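Local coordinates for protein 5-oxopent-3-ene-1,2,5-tricarboxylate decarboxylase (Exiguobacterium antarcticum B7, PDB 6IYM) that belongs to the fumarylacetoacetate hydrolase family, a largely beta-stranded fold, forms a two-chain assembly and binds a magnesium ion, at residues R113-D116 against L117-L121; V31-S35 against L36-I40; L222-V225 against S226-M229. All blocks are in the same frame, centred on the assembly; numbering follows the deposited sequence.

Along the chain the order is contact 2, contact 1, contact 3, and within one chain none touches another. Contact 2 joins the loop after helix 28-31 to helix 36-41, in the N-terminal part of the chain. Contacts 1 and 3 both fall within the family's C-terminal region: contact 1 leads into strand 121-131, which carries the magnesium ligands E124 and E126, and contact 3 ends helix 218-225. Centres of contacts 1 and 3 lie about 34 Å apart in one chain, those of 1 and 2 about 36 Å, and those of 2 and 3 about 26 Å. Across the dimer, however, D116 of contact 1 forms a salt bridge with R227 of the second subunit, so these two turns help build the interface.

Contact 1 (R113-D116 against L117-L121); sequences RHAD and LTQQL
The loop between strand 111-112 and strand 121-131, the strand bearing the magnesium ligands E124 and E126, closes on itself where R113 and H114 meet L117, T118 and L121. The backbone closes first at H114, whose carbonyl oxygen receives two amides: L117 N at 2.9 Å from H114 O, standing above the carbonyl plane, and T118 N at 3.0 Å from H114 O, almost in line with the carbonyl bond.

R113 supplies the second closure. With CG anti to the backbone N (chi1 161°) and a bend at chi2, its guanidinium turns inward and grips one oxygen with both terminal nitrogens, R113 NH1 to T118 O at 3.0 Å and R113 NH2 to T118 O at 3.2 Å. Both approach from the same face of the T118 carbonyl, and their N-H angles of 146° and 137° show the bend expected when two donors share an acceptor. A115 CA lies over one face of the guanidinium, toward the rim, while L121 CD2 rests 4.1 Å from R113 O.

Beside this, L117 crosses H114 obliquely, with L117 CD1 4.1 Å from H114 ND1, and G228 of the second subunit packs on both; the other ring nitrogen, NE2, is bonded to the carbonyl of D175. D116 and L117 run side by side, D116 OD1 lying 3.4 Å from L117 CG, and D116 OD2 forms a salt bridge with R227 of the second subunit.

The peptide between T118 and Q119 is thus held from both ends, its oxygen by the R113 cation and its Q119 N-H by the D160 carboxylate. That placement probably polarises the peptide and fixes its rotation, and it gives the buried guanidinium a polar partner within the turn itself.

Contact 2 (V31-S35 against L36-I40); sequences VYTDS and LLEVI
V31, the last residue of helix 28-31, faces V39 of the next helix, and their CG2 methyls stand 4.5 Å apart; V31 also packs on W5 of strand 4-10. After Y32 has turned the chain with a positive phi, T33 becomes the hub of the contact. Its OG1 lies anti to the backbone N (chi1 176°), on the side of the chain's onward path, and accepts the amide of S35 in a nearly straight bond, T33 OG1 to S35 N at 3.0 Å, which makes an ST turn. The same hydroxyl donates to E38 OE2, with T33 OG1 2.9 Å from E38 OE2 and well above the carboxylate plane. T33 CG2 meanwhile meets V39 CG2 at 3.8 Å. S35 is the N-cap of helix 36-41: its OG receives E38 N at 3.1 Å, with an N-H angle of 158°, and its carbonyl takes V39 N.

Because the S35 amide goes to T33 OG1, and that hydroxyl in turn goes to E38, the carboxylate is linked to the cap through an intervening hydroxyl. Its negative charge beside the helix N-terminus is probably favourable, and the bonds tie hydroxyl, amide and carboxylate together at the first turn of the helix.

Contact 3 (L222-V225 against S226-M229); sequences LTEV and SRGM
L222 and S226 are joined by two hydrogen bonds. The L222 carbonyl accepts twice from S226, through the backbone in the bond S226 N to L222 O at 3.2 Å and through the hydroxyl in S226 OG to L222 O at 2.9 Å. The two donors come from opposite faces of the carbonyl plane, chi1 of 67° folding OG back between the backbone N and the carbonyl carbon. S226 OG is also bonded to L138 N. A weak bond follows one residue on, R227 N lying 3.5 Å from E224 O.

Together these bonds finish helix 218-225 and lead into the loop before strand 236-238. G228 continues the turn with a positive phi, its amide bonded to D137. This end of the helix lies at the dimer interface: R227 O accepts from R170 of the second subunit, and M229 packs on F169 of that subunit.

The charged pair is E224 with R227. E224 bends at chi2 to run alongside the arginine, and E224 OE2 comes over a face of the guanidinium to R227 NH2 at 2.6 Å. The carboxylate and guanidinium planes are nearly perpendicular (87°), and E224 OE1 stays 4.2 Å from R227 NH2. R227 NH1 also pairs with D116 of the second subunit.

Apolar contact comes from M229, whose chain bends at chi3 and crosses V225 at a slant, bringing M229 CE to 3.8 Å from V225 CG1 and 3.6 Å from V225 O.

Contact 1 (R113-D116 against L117-L121)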
loop_
_atom_site.group_PDB
_atom_site.type_symbol
_atom_site.label_atom_id
_atom_site.label_comp_id
_atom_site.label_asym_id
_atom_site.label_seq_id
_atom_site.Cartn_x
_atom_site.Cartn_y
_atom_site.Cartn_z
ATOM N N ARG A 113 4.079 -12.864 -17.241
ATOM C CA ARG A 113 5.116 -13.865 -16.859
ATOM C C ARG A 113 6.401 -13.199 -16.332
ATOM O O ARG A 113 7.058 -13.803 -15.423
ATOM C CB ARG A 113 5.408 -14.777 -18.061
ATOM C CG ARG A 113 6.724 -15.543 -17.987
ATOM C CD ARG A 113 6.671 -16.717 -17.026
ATOM N NE ARG A 113 7.970 -17.371 -16.890
ATOM C CZ ARG A 113 8.929 -16.994 -16.067
ATOM N NH1 ARG A 113 8.748 -15.956 -15.266
ATOM N NH2 ARG A 113 10.075 -17.663 -16.031
ATOM N N HIS A 114 6.789 -12.039 -16.879
ATOM C CA HIS A 114 8.004 -11.257 -16.494
ATOM C C HIS A 114 9.253 -12.171 -16.502
ATOM O O HIS A 114 9.989 -12.194 -15.495
ATOM C CB HIS A 114 7.806 -10.577 -15.115
ATOM C CG HIS A 114 6.650 -9.626 -14.987
ATOM N ND1 HIS A 114 6.757 -8.271 -15.266
ATOM C CD2 HIS A 114 5.396 -9.807 -14.502
ATOM C CE1 HIS A 114 5.590 -7.690 -15.061
ATOM N NE2 HIS A 114 4.730 -8.614 -14.573
ATOM N N ALA A 115 9.525 -12.917 -17.586
ATOM C CA ALA A 115 10.663 -13.878 -17.630
ATOM C C ALA A 115 12.008 -13.157 -17.424
ATOM O O ALA A 115 12.908 -13.749 -16.769
ATOM C CB ALA A 115 10.639 -14.689 -18.911
ATOM N N ASP A 116 12.157 -11.913 -17.897
ATOM C CA ASP A 116 13.373 -11.083 -17.622
ATOM C C ASP A 116 13.590 -10.879 -16.113
ATOM O O ASP A 116 14.764 -10.749 -15.690
ATOM C CB ASP A 116 13.329 -9.716 -18.315
ATOM C CG ASP A 116 12.006 -8.967 -18.205
ATOM O OD1 ASP A 116 11.074 -9.483 -17.528
ATOM O OD2 ASP A 116 11.912 -7.868 -18.803
ATOM N N LEU A 117 12.532 -10.829 -15.294
ATOM C CA LEU A 117 12.701 -10.444 -13.859
ATOM C C LEU A 117 12.708 -11.667 -12.952
ATOM O O LEU A 117 13.325 -11.548 -11.879
ATOM C CB LEU A 117 11.605 -9.449 -13.454
ATOM C CG LEU A 117 11.422 -8.266 -14.406
ATOM C CD1 LEU A 117 10.475 -7.219 -13.832
ATOM C CD2 LEU A 117 12.760 -7.613 -14.733
ATOM N N THR A 118 12.033 -12.764 -13.341
ATOM C CA THR A 118 11.812 -13.960 -12.482
ATOM C C THR A 118 12.043 -15.262 -13.258
ATOM O O THR A 118 11.569 -15.341 -14.417
ATOM C CB THR A 118 10.365 -14.116 -11.977
ATOM O OG1 THR A 118 9.643 -12.890 -11.973
ATOM C CG2 THR A 118 10.346 -14.716 -10.592
ATOM N N GLN A 119 12.678 -16.251 -12.620
ATOM C CA GLN A 119 12.606 -17.678 -13.051
ATOM C C GLN A 119 12.105 -18.543 -11.888
ATOM O O GLN A 119 12.254 -19.754 -11.983
ATOM C CB GLN A 119 13.959 -18.177 -13.578
ATOM C CG GLN A 119 14.472 -17.414 -14.794
ATOM C CD GLN A 119 13.632 -17.605 -16.030
ATOM O OE1 GLN A 119 13.264 -16.645 -16.716
ATOM N NE2 GLN A 119 13.334 -18.854 -16.337
ATOM N N GLN A 120 11.546 -17.940 -10.828
ATOM C CA GLN A 120 10.902 -18.671 -9.706
ATOM C C GLN A 120 9.512 -18.084 -9.427
ATOM O O GLN A 120 9.214 -17.775 -8.278
ATOM C CB GLN A 120 11.827 -18.664 -8.500
ATOM C CG GLN A 120 13.196 -19.294 -8.780
ATOM C CD GLN A 120 13.938 -19.533 -7.493
ATOM O OE1 GLN A 120 13.840 -18.757 -6.542
ATOM N NE2 GLN A 120 14.632 -20.651 -7.423
ATOM N N LEU A 121 8.690 -17.935 -10.456
ATOM C CA LEU A 121 7.293 -17.469 -10.313
ATOM C C LEU A 121 6.446 -18.560 -9.640
ATOM O O LEU A 121 6.540 -19.744 -10.074
ATOM C CB LEU A 121 6.741 -17.149 -11.686
ATOM C CG LEU A 121 5.351 -16.529 -11.655
ATOM C CD1 LEU A 121 5.384 -15.211 -10.899
ATOM C CD2 LEU A 121 4.846 -16.340 -13.066
#

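Contact 2 (V31-S35 against L36-I40)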
loop_
_atom_site.group_PDB
_atom_site.type_symbol
_atom_site.label_atom_id
_atom_site.label_comp_id
_atom_site.label_asym_id
_atom_site.label_seq_id
_atom_site.Cartn_x
_atom_site.Cartn_y
_atom_site.Cartn_z
ATOM N N VAL A 31 -29.131 -0.062 -6.762
ATOM C CA VAL A 31 -27.983 0.329 -5.881
ATOM C C VAL A 31 -27.353 1.650 -6.368
ATOM O O VAL A 31 -26.568 2.229 -5.595
ATOM C CB VAL A 31 -26.947 -0.811 -5.744
ATOM C CG1 VAL A 31 -27.589 -2.098 -5.261
ATOM C CG2 VAL A 31 -26.163 -1.070 -7.016
ATOM N N TYR A 32 -27.684 2.124 -7.577
ATOM C CA TYR A 32 -27.381 3.499 -8.079
ATOM C C TYR A 32 -25.868 3.749 -8.117
ATOM O O TYR A 32 -25.429 4.827 -7.690
ATOM C CB TYR A 32 -28.075 4.578 -7.232
ATOM C CG TYR A 32 -29.577 4.467 -7.195
ATOM C CD1 TYR A 32 -30.347 4.825 -8.291
ATOM C CD2 TYR A 32 -30.231 3.969 -6.078
ATOM C CE1 TYR A 32 -31.726 4.688 -8.281
ATOM C CE2 TYR A 32 -31.611 3.831 -6.049
ATOM C CZ TYR A 32 -32.361 4.194 -7.155
ATOM O OH TYR A 32 -33.719 4.062 -7.136
ATOM N N THR A 33 -25.094 2.806 -8.657
ATOM C CA THR A 33 -23.648 2.989 -8.937
ATOM C C THR A 33 -23.113 1.787 -9.723
ATOM O O THR A 33 -23.757 0.733 -9.671
ATOM C CB THR A 33 -22.879 3.228 -7.632
ATOM O OG1 THR A 33 -21.494 3.310 -7.967
ATOM C CG2 THR A 33 -23.111 2.156 -6.593
ATOM N N ASP A 34 -21.985 1.969 -10.418
ATOM C CA ASP A 34 -21.193 0.901 -11.101
ATOM C C ASP A 34 -19.902 0.563 -10.315
ATOM O O ASP A 34 -19.032 -0.169 -10.871
ATOM C CB ASP A 34 -20.799 1.357 -12.507
ATOM C CG ASP A 34 -19.950 2.610 -12.419
ATOM O OD1 ASP A 34 -20.188 3.363 -11.462
ATOM O OD2 ASP A 34 -19.024 2.784 -13.256
ATOM N N SER A 35 -19.706 1.138 -9.119
ATOM C CA SER A 35 -18.525 0.850 -8.259
ATOM C C SER A 35 -18.951 0.003 -7.065
ATOM O O SER A 35 -19.743 0.477 -6.226
ATOM C CB SER A 35 -17.784 2.060 -7.812
ATOM O OG SER A 35 -16.830 1.697 -6.823
ATOM N N LEU A 36 -18.464 -1.239 -7.034
ATOM C CA LEU A 36 -18.733 -2.177 -5.925
ATOM C C LEU A 36 -17.989 -1.694 -4.678
ATOM O O LEU A 36 -18.467 -2.012 -3.590
ATOM C CB LEU A 36 -18.327 -3.589 -6.357
ATOM C CG LEU A 36 -18.610 -4.682 -5.348
ATOM C CD1 LEU A 36 -20.090 -4.741 -5.015
ATOM C CD2 LEU A 36 -18.120 -6.025 -5.872
ATOM N N LEU A 37 -16.880 -0.950 -4.828
ATOM C CA LEU A 37 -16.159 -0.335 -3.687
ATOM C C LEU A 37 -17.068 0.699 -3.025
ATOM O O LEU A 37 -17.103 0.754 -1.780
ATOM C CB LEU A 37 -14.876 0.335 -4.164
ATOM C CG LEU A 37 -14.153 1.154 -3.097
ATOM C CD1 LEU A 37 -13.788 0.288 -1.898
ATOM C CD2 LEU A 37 -12.919 1.814 -3.687
ATOM N N GLU A 38 -17.760 1.472 -3.860
ATOM C CA GLU A 38 -18.721 2.514 -3.433
ATOM C C GLU A 38 -19.819 1.863 -2.603
ATOM O O GLU A 38 -20.195 2.447 -1.591
ATOM C CB GLU A 38 -19.327 3.210 -4.647
ATOM C CG GLU A 38 -19.161 4.718 -4.626
ATOM C CD GLU A 38 -19.548 5.367 -5.946
ATOM O OE1 GLU A 38 -18.634 5.738 -6.719
ATOM O OE2 GLU A 38 -20.761 5.456 -6.213
ATOM N N VAL A 39 -20.316 0.697 -3.032
ATOM C CA VAL A 39 -21.396 -0.067 -2.335
ATOM C C VAL A 39 -20.906 -0.462 -0.940
ATOM O O VAL A 39 -21.678 -0.330 0.017
ATOM C CB VAL A 39 -21.829 -1.304 -3.146
ATOM C CG1 VAL A 39 -22.776 -2.199 -2.367
ATOM C CG2 VAL A 39 -22.455 -0.910 -4.478
ATOM N N ILE A 40 -19.647 -0.886 -0.830
ATOM C CA ILE A 40 -19.033 -1.325 0.455
ATOM C C ILE A 40 -18.811 -0.120 1.378
ATOM O O ILE A 40 -19.282 -0.202 2.523
ATOM C CB ILE A 40 -17.744 -2.117 0.182
ATOM C CG1 ILE A 40 -18.053 -3.386 -0.625
ATOM C CG2 ILE A 40 -17.036 -2.422 1.489
ATOM C CD1 ILE A 40 -16.907 -3.885 -1.468
#

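Contact 3 (L222-V225 against S226-M229)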
loop_
_atom_site.group_PDB
_atom_site.type_symbol
_atom_site.label_atom_id
_atom_site.label_comp_id
_atom_site.label_asym_id
_atom_site.label_seq_id
_atom_site.Cartn_x
_atom_site.Cartn_y
_atom_site.Cartn_z
ATOM N N LEU A 222 -7.929 -9.875 12.256
ATOM C CA LEU A 222 -8.571 -8.535 12.355
ATOM C C LEU A 222 -8.118 -7.814 13.632
ATOM O O LEU A 222 -7.649 -6.659 13.538
ATOM C CB LEU A 222 -10.085 -8.716 12.337
ATOM C CG LEU A 222 -10.682 -9.173 11.009
ATOM C CD1 LEU A 222 -12.135 -9.590 11.209
ATOM C CD2 LEU A 222 -10.579 -8.081 9.969
ATOM N N THR A 223 -8.233 -8.495 14.775
ATOM C CA THR A 223 -7.769 -8.043 16.120
ATOM C C THR A 223 -6.308 -7.574 16.070
ATOM O O THR A 223 -6.021 -6.458 16.545
ATOM C CB THR A 223 -7.940 -9.197 17.113
ATOM O OG1 THR A 223 -9.340 -9.209 17.426
ATOM C CG2 THR A 223 -7.031 -9.066 18.311
ATOM N N GLU A 224 -5.402 -8.388 15.520
ATOM C CA GLU A 224 -3.938 -8.126 15.554
ATOM C C GLU A 224 -3.554 -7.019 14.558
ATOM O O GLU A 224 -2.716 -6.172 14.893
ATOM C CB GLU A 224 -3.182 -9.411 15.226
ATOM C CG GLU A 224 -3.207 -10.425 16.342
ATOM C CD GLU A 224 -2.285 -10.054 17.484
ATOM O OE1 GLU A 224 -1.050 -10.034 17.254
ATOM O OE2 GLU A 224 -2.804 -9.748 18.584
ATOM N N VAL A 225 -4.128 -7.042 13.360
ATOM C CA VAL A 225 -3.772 -6.129 12.240
ATOM C C VAL A 225 -4.132 -4.701 12.637
ATOM O O VAL A 225 -3.354 -3.806 12.331
ATOM C CB VAL A 225 -4.460 -6.566 10.932
ATOM C CG1 VAL A 225 -4.319 -5.547 9.823
ATOM C CG2 VAL A 225 -3.894 -7.894 10.466
ATOM N N SER A 226 -5.265 -4.521 13.305
ATOM C CA SER A 226 -5.881 -3.199 13.561
ATOM C C SER A 226 -5.323 -2.553 14.830
ATOM O O SER A 226 -5.813 -1.487 15.183
ATOM C CB SER A 226 -7.358 -3.324 13.686
ATOM O OG SER A 226 -7.705 -4.055 14.853
ATOM N N ARG A 227 -4.385 -3.198 15.518
ATOM C CA ARG A 227 -3.804 -2.682 16.781
ATOM C C ARG A 227 -2.932 -1.446 16.490
ATOM O O ARG A 227 -1.790 -1.613 15.986
ATOM C CB ARG A 227 -2.997 -3.773 17.488
ATOM C CG ARG A 227 -3.620 -4.277 18.778
ATOM C CD ARG A 227 -2.555 -4.941 19.621
ATOM N NE ARG A 227 -2.916 -6.307 19.954
ATOM C CZ ARG A 227 -2.090 -7.191 20.502
ATOM N NH1 ARG A 227 -0.836 -6.855 20.774
ATOM N NH2 ARG A 227 -2.528 -8.410 20.781
ATOM N N GLY A 228 -3.441 -0.256 16.827
ATOM C CA GLY A 228 -2.780 1.037 16.544
ATOM C C GLY A 228 -2.792 1.390 15.059
ATOM O O GLY A 228 -2.184 2.415 14.696
ATOM N N MET A 229 -3.438 0.582 14.213
ATOM C CA MET A 229 -3.533 0.849 12.743
ATOM C C MET A 229 -4.994 0.804 12.291
ATOM O O MET A 229 -5.616 -0.281 12.388
ATOM C CB MET A 229 -2.736 -0.153 11.911
ATOM C CG MET A 229 -2.491 0.390 10.507
ATOM S SD MET A 229 -1.677 -0.791 9.412
ATOM C CE MET A 229 -2.962 -2.018 9.234
#